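Non-reducing end beta-L-arabinofuranosidase (Bacteroides thetaiotaomicron, PDB 5MQO) probably hydrolyses glycosidic bonds in complex plant pectin, as a family GH127 glycoside hydrolase of a gut bacterium. Local coordinates at residues A[319-331]-A[391-404]. Sequence-based numbering, arbitrary orientation.
Sequences LMKNLTSIWNDIV and FNWRMLEVTGDAKY
Trp327 is a knob seated among Phe391 and Asn392 of helix 382-399 and Lys403 and Tyr404 of helix 402-416. Its CG lies anti to the backbone N (chi1 174°), which directs the indole toward both helices. There NE1 donates to Asn392 OD1 at 2.8 Å, with an N-H...O angle of 147°; the acceptor lies slightly out of the indole plane, and the amide plane is steeply turned against the ring. A second bond, from Asn392 ND2 to Asn388 O, fixes the amide's rotation. Tyr404 presents its edge to one indole face, with CE1 3.5 Å from Trp327 CE2, an edge-to-face pair, while Val331 CG2 lies over the opposite face. Phe391 receives the indole edge on its face in an offset edge-to-face pair, completing an aromatic cluster. The extended Lys403 chain runs obliquely past the six-membered ring, bringing NZ 3.3 Å from Trp327 CZ3.

Toward the start of 319-331 the packing becomes sulfur-rich. Met320 and Met395, both bent at chi2 and chi3, meet tip to tip, SD of Met320 lying 3.7 Å from CE of Met395. Met320 CE also reaches Val398 CG1, and Leu323 CD2 touches Phe391 CE1 at 3.9 Å.

The axes of 319-331 and 391-399 come within 12.2 Å, with their N-to-C directions 132° apart, a separation spanned by these large side chains and consistent with helix packing in the (alpha/alpha)6 barrel of GH127 catalytic domains. Leu407 of helix 402-416 extends the packing around Trp327, Tyr311 of helix 297-314 touches Met320 and Val398, and Trp393 and Glu397 of helix 382-399 reach strand 474-477.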
loop_
_atom_site.group_PDB
_atom_site.type_symbol
_atom_site.label_atom_id
_atom_site.label_comp_id
_atom_site.label_asym_id
_atom_site.label_seq_id
_atom_site.Cartn_x
_atom_site.Cartn_y
_atom_site.Cartn_z
ATOM N N LEU A 319 -8.573 -20.185 -8.941
ATOM C CA LEU A 319 -8.140 -19.095 -8.055
ATOM C C LEU A 319 -8.017 -17.711 -8.752
ATOM O O LEU A 319 -8.490 -16.711 -8.230
ATOM C CB LEU A 319 -6.816 -19.448 -7.393
ATOM C CG LEU A 319 -6.827 -20.750 -6.606
ATOM C CD1 LEU A 319 -5.434 -21.053 -6.121
ATOM C CD2 LEU A 319 -7.798 -20.685 -5.441
ATOM N N MET A 320 -7.399 -17.669 -9.931
ATOM C CA MET A 320 -7.292 -16.434 -10.724
ATOM C C MET A 320 -8.646 -16.014 -11.302
ATOM O O MET A 320 -8.861 -14.844 -11.560
ATOM C CB MET A 320 -6.255 -16.611 -11.841
ATOM C CG MET A 320 -5.722 -15.326 -12.483
ATOM S SD MET A 320 -4.798 -14.117 -11.501
ATOM C CE MET A 320 -4.185 -15.132 -10.150
ATOM N N LYS A 321 -9.561 -16.956 -11.512
ATOM C CA LYS A 321 -10.952 -16.585 -11.850
ATOM C C LYS A 321 -11.622 -15.816 -10.693
ATOM O O LYS A 321 -12.321 -14.844 -10.924
ATOM C CB LYS A 321 -11.790 -17.811 -12.277
ATOM C CG LYS A 321 -12.334 -17.733 -13.707
ATOM C CD LYS A 321 -12.374 -19.067 -14.476
ATOM C CE LYS A 321 -12.452 -18.787 -15.985
ATOM N NZ LYS A 321 -13.039 -19.909 -16.773
ATOM N N ASN A 322 -11.374 -16.256 -9.463
ATOM C CA ASN A 322 -11.853 -15.570 -8.284
ATOM C C ASN A 322 -11.107 -14.280 -8.090
ATOM O O ASN A 322 -11.725 -13.243 -7.904
ATOM C CB ASN A 322 -11.726 -16.443 -7.037
ATOM C CG ASN A 322 -12.557 -17.713 -7.138
ATOM O OD1 ASN A 322 -12.014 -18.794 -7.302
ATOM N ND2 ASN A 322 -13.883 -17.580 -7.058
ATOM N N LEU A 323 -9.788 -14.318 -8.167
ATOM C CA LEU A 323 -8.989 -13.133 -7.819
ATOM C C LEU A 323 -9.235 -11.999 -8.780
ATOM O O LEU A 323 -9.280 -10.848 -8.339
ATOM C CB LEU A 323 -7.498 -13.439 -7.725
ATOM C CG LEU A 323 -7.055 -14.323 -6.545
ATOM C CD1 LEU A 323 -5.581 -14.713 -6.704
ATOM C CD2 LEU A 323 -7.313 -13.660 -5.195
ATOM N N THR A 324 -9.453 -12.298 -10.068
ATOM C CA THR A 324 -9.739 -11.219 -11.057
ATOM C C THR A 324 -11.144 -10.603 -10.969
ATOM O O THR A 324 -11.251 -9.441 -11.187
ATOM C CB THR A 324 -9.366 -11.582 -12.523
ATOM O OG1 THR A 324 -10.022 -12.773 -12.932
ATOM C CG2 THR A 324 -7.927 -11.852 -12.633
ATOM N N SER A 325 -12.202 -11.308 -10.610
ATOM C CA SER A 325 -13.473 -10.579 -10.384
ATOM C C SER A 325 -13.508 -9.857 -9.031
ATOM O O SER A 325 -14.195 -8.855 -8.895
ATOM C CB SER A 325 -14.764 -11.405 -10.641
ATOM O OG SER A 325 -14.634 -12.684 -10.095
ATOM N N ILE A 326 -12.773 -10.364 -8.045
ATOM C CA ILE A 326 -12.663 -9.688 -6.743
ATOM C C ILE A 326 -11.856 -8.383 -6.927
ATOM O O ILE A 326 -12.227 -7.336 -6.388
ATOM C CB ILE A 326 -12.024 -10.608 -5.660
ATOM C CG1 ILE A 326 -12.930 -11.784 -5.392
ATOM C CG2 ILE A 326 -11.834 -9.884 -4.327
ATOM C CD1 ILE A 326 -12.334 -12.821 -4.462
ATOM N N TRP A 327 -10.754 -8.456 -7.671
ATOM C CA TRP A 327 -9.925 -7.275 -7.890
ATOM C C TRP A 327 -10.806 -6.269 -8.591
ATOM O O TRP A 327 -10.942 -5.144 -8.150
ATOM C CB TRP A 327 -8.668 -7.592 -8.718
ATOM C CG TRP A 327 -7.873 -6.381 -9.071
ATOM C CD1 TRP A 327 -6.916 -5.783 -8.318
ATOM C CD2 TRP A 327 -7.975 -5.618 -10.275
ATOM N NE1 TRP A 327 -6.417 -4.670 -8.971
ATOM C CE2 TRP A 327 -7.057 -4.551 -10.178
ATOM C CE3 TRP A 327 -8.762 -5.726 -11.433
ATOM C CZ2 TRP A 327 -6.898 -3.593 -11.216
ATOM C CZ3 TRP A 327 -8.606 -4.766 -12.464
ATOM C CH2 TRP A 327 -7.683 -3.719 -12.341
ATOM N N ASN A 328 -11.441 -6.724 -9.652
ATOM C CA ASN A 328 -12.351 -5.924 -10.423
ATOM C C ASN A 328 -13.435 -5.250 -9.581
ATOM O O ASN A 328 -13.699 -4.081 -9.759
ATOM C CB ASN A 328 -13.006 -6.810 -11.493
ATOM C CG ASN A 328 -13.671 -6.008 -12.578
ATOM O OD1 ASN A 328 -14.868 -5.670 -12.486
ATOM N ND2 ASN A 328 -12.887 -5.672 -13.620
ATOM N N ASP A 329 -14.051 -6.002 -8.675
ATOM C CA ASP A 329 -15.105 -5.502 -7.760
ATOM C C ASP A 329 -14.602 -4.354 -6.870
ATOM O O ASP A 329 -15.188 -3.276 -6.814
ATOM C CB ASP A 329 -15.604 -6.632 -6.851
ATOM C CG ASP A 329 -16.776 -6.197 -5.982
ATOM O OD1 ASP A 329 -17.544 -5.317 -6.432
ATOM O OD2 ASP A 329 -16.936 -6.726 -4.856
ATOM N N ILE A 330 -13.489 -4.595 -6.212
ATOM C CA ILE A 330 -12.832 -3.591 -5.436
ATOM C C ILE A 330 -12.577 -2.306 -6.237
ATOM O O ILE A 330 -12.946 -1.209 -5.822
ATOM C CB ILE A 330 -11.482 -4.133 -4.890
ATOM C CG1 ILE A 330 -11.711 -5.205 -3.806
ATOM C CG2 ILE A 330 -10.649 -3.006 -4.306
ATOM C CD1 ILE A 330 -10.553 -6.157 -3.612
ATOM N N VAL A 331 -11.930 -2.441 -7.378
ATOM C CA VAL A 331 -11.310 -1.302 -8.028
ATOM C C VAL A 331 -12.319 -0.498 -8.814
ATOM O O VAL A 331 -12.210 0.723 -8.904
ATOM C CB VAL A 331 -10.129 -1.778 -8.914
ATOM C CG1 VAL A 331 -9.804 -0.815 -10.048
ATOM C CG2 VAL A 331 -8.910 -2.010 -8.033
ATOM N N PHE A 391 -1.828 -7.026 -2.138
ATOM C CA PHE A 391 -2.626 -7.798 -3.114
ATOM C C PHE A 391 -2.183 -7.411 -4.530
ATOM O O PHE A 391 -1.805 -8.270 -5.333
ATOM C CB PHE A 391 -4.138 -7.573 -2.902
ATOM C CG PHE A 391 -5.053 -8.264 -3.916
ATOM C CD1 PHE A 391 -4.769 -9.530 -4.445
ATOM C CD2 PHE A 391 -6.249 -7.660 -4.295
ATOM C CE1 PHE A 391 -5.630 -10.155 -5.355
ATOM C CE2 PHE A 391 -7.115 -8.286 -5.211
ATOM C CZ PHE A 391 -6.791 -9.533 -5.751
ATOM N N ASN A 392 -2.143 -6.116 -4.810
ATOM C CA ASN A 392 -1.861 -5.690 -6.169
ATOM C C ASN A 392 -0.425 -6.006 -6.599
ATOM O O ASN A 392 -0.141 -6.212 -7.784
ATOM C CB ASN A 392 -2.168 -4.209 -6.349
ATOM C CG ASN A 392 -3.612 -3.969 -6.645
ATOM O OD1 ASN A 392 -4.020 -3.880 -7.796
ATOM N ND2 ASN A 392 -4.411 -3.901 -5.601
ATOM N N TRP A 393 0.474 -6.029 -5.627
ATOM C CA TRP A 393 1.841 -6.336 -5.913
ATOM C C TRP A 393 1.974 -7.795 -6.338
ATOM O O TRP A 393 2.663 -8.062 -7.287
ATOM C CB TRP A 393 2.738 -6.012 -4.740
ATOM C CG TRP A 393 4.163 -6.262 -5.067
ATOM C CD1 TRP A 393 4.899 -7.362 -4.725
ATOM C CD2 TRP A 393 5.018 -5.430 -5.847
ATOM N NE1 TRP A 393 6.168 -7.248 -5.224
ATOM C CE2 TRP A 393 6.269 -6.065 -5.912
ATOM C CE3 TRP A 393 4.854 -4.198 -6.486
ATOM C CZ2 TRP A 393 7.342 -5.520 -6.590
ATOM C CZ3 TRP A 393 5.939 -3.641 -7.158
ATOM C CH2 TRP A 393 7.160 -4.316 -7.210
ATOM N N ARG A 394 1.300 -8.716 -5.654
ATOM C CA ARG A 394 1.303 -10.129 -6.035
ATOM C C ARG A 394 0.665 -10.324 -7.408
ATOM O O ARG A 394 1.197 -11.050 -8.265
ATOM C CB ARG A 394 0.562 -10.971 -5.021
ATOM C CG ARG A 394 1.407 -11.503 -3.878
ATOM C CD ARG A 394 1.886 -10.411 -2.974
ATOM N NE ARG A 394 2.551 -10.934 -1.799
ATOM C CZ ARG A 394 3.341 -10.211 -1.014
ATOM N NH1 ARG A 394 3.560 -8.914 -1.237
ATOM N NH2 ARG A 394 3.912 -10.796 0.027
ATOM N N MET A 395 -0.449 -9.637 -7.638
ATOM C CA MET A 395 -1.098 -9.702 -8.952
ATOM C C MET A 395 -0.183 -9.190 -10.086
ATOM O O MET A 395 -0.140 -9.781 -11.168
ATOM C CB MET A 395 -2.434 -8.965 -8.938
ATOM C CG MET A 395 -3.449 -9.585 -7.981
ATOM S SD MET A 395 -4.085 -11.205 -8.439
ATOM C CE MET A 395 -5.060 -10.765 -9.868
ATOM N N LEU A 396 0.561 -8.123 -9.826
ATOM C CA LEU A 396 1.599 -7.698 -10.755
ATOM C C LEU A 396 2.582 -8.840 -11.063
ATOM O O LEU A 396 2.794 -9.158 -12.244
ATOM C CB LEU A 396 2.370 -6.488 -10.228
ATOM C CG LEU A 396 3.482 -5.915 -11.127
ATOM C CD1 LEU A 396 2.916 -5.336 -12.428
ATOM C CD2 LEU A 396 4.243 -4.850 -10.354
ATOM N N GLU A 397 3.157 -9.456 -10.025
ATOM C CA GLU A 397 4.230 -10.469 -10.225
ATOM C C GLU A 397 3.705 -11.740 -10.961
ATOM O O GLU A 397 4.362 -12.286 -11.818
ATOM C CB GLU A 397 4.954 -10.803 -8.893
ATOM C CG GLU A 397 5.586 -9.578 -8.205
ATOM C CD GLU A 397 6.915 -9.824 -7.474
ATOM O OE1 GLU A 397 7.076 -10.772 -6.645
ATOM O OE2 GLU A 397 7.831 -9.018 -7.728
ATOM N N VAL A 398 2.490 -12.153 -10.645
ATOM C CA VAL A 398 1.818 -13.261 -11.316
ATOM C C VAL A 398 1.364 -13.016 -12.766
ATOM O O VAL A 398 1.146 -13.983 -13.489
ATOM C CB VAL A 398 0.575 -13.641 -10.481
ATOM C CG1 VAL A 398 -0.439 -14.439 -11.268
ATOM C CG2 VAL A 398 0.994 -14.394 -9.230
ATOM N N THR A 399 1.156 -11.758 -13.163
ATOM C CA THR A 399 0.579 -11.422 -14.490
ATOM C C THR A 399 1.414 -10.538 -15.421
ATOM O O THR A 399 1.215 -10.563 -16.632
ATOM C CB THR A 399 -0.795 -10.722 -14.362
ATOM O OG1 THR A 399 -0.657 -9.463 -13.695
ATOM C CG2 THR A 399 -1.754 -11.579 -13.614
ATOM N N GLY A 400 2.300 -9.715 -14.874
ATOM C CA GLY A 400 3.078 -8.813 -15.690
ATOM C C GLY A 400 2.298 -7.628 -16.201
ATOM O O GLY A 400 2.812 -6.886 -17.018
ATOM N N ASP A 401 1.081 -7.417 -15.690
ATOM C CA ASP A 401 0.183 -6.378 -16.180
ATOM C C ASP A 401 0.402 -5.094 -15.386
ATOM O O ASP A 401 0.227 -5.057 -14.168
ATOM C CB ASP A 401 -1.253 -6.860 -16.025
ATOM C CG ASP A 401 -2.266 -6.042 -16.837
ATOM O OD1 ASP A 401 -2.181 -4.782 -16.891
ATOM O OD2 ASP A 401 -3.180 -6.698 -17.395
ATOM N N ALA A 402 0.774 -4.028 -16.084
ATOM C CA ALA A 402 1.068 -2.747 -15.436
ATOM C C ALA A 402 -0.107 -2.149 -14.623
ATOM O O ALA A 402 0.111 -1.298 -13.740
ATOM C CB ALA A 402 1.530 -1.748 -16.476
ATOM N N LYS A 403 -1.339 -2.568 -14.921
ATOM C CA LYS A 403 -2.496 -2.016 -14.231
ATOM C C LYS A 403 -2.484 -2.346 -12.731
ATOM O O LYS A 403 -3.019 -1.588 -11.932
ATOM C CB LYS A 403 -3.798 -2.475 -14.890
ATOM C CG LYS A 403 -4.228 -3.887 -14.533
ATOM C CD LYS A 403 -5.353 -4.362 -15.425
ATOM C CE LYS A 403 -5.940 -5.674 -14.932
ATOM N NZ LYS A 403 -7.354 -5.790 -15.376
ATOM N N TYR A 404 -1.880 -3.469 -12.356
ATOM C CA TYR A 404 -1.701 -3.786 -10.949
ATOM C C TYR A 404 -0.628 -2.904 -10.318
ATOM O O TYR A 404 -0.754 -2.517 -9.162
ATOM C CB TYR A 404 -1.373 -5.271 -10.760
ATOM C CG TYR A 404 -2.480 -6.202 -11.221
ATOM C CD1 TYR A 404 -3.736 -6.199 -10.581
ATOM C CD2 TYR A 404 -2.291 -7.065 -12.296
ATOM C CE1 TYR A 404 -4.747 -7.043 -10.997
ATOM C CE2 TYR A 404 -3.300 -7.893 -12.720
ATOM C CZ TYR A 404 -4.518 -7.882 -12.065
ATOM O OH TYR A 404 -5.517 -8.713 -12.484
#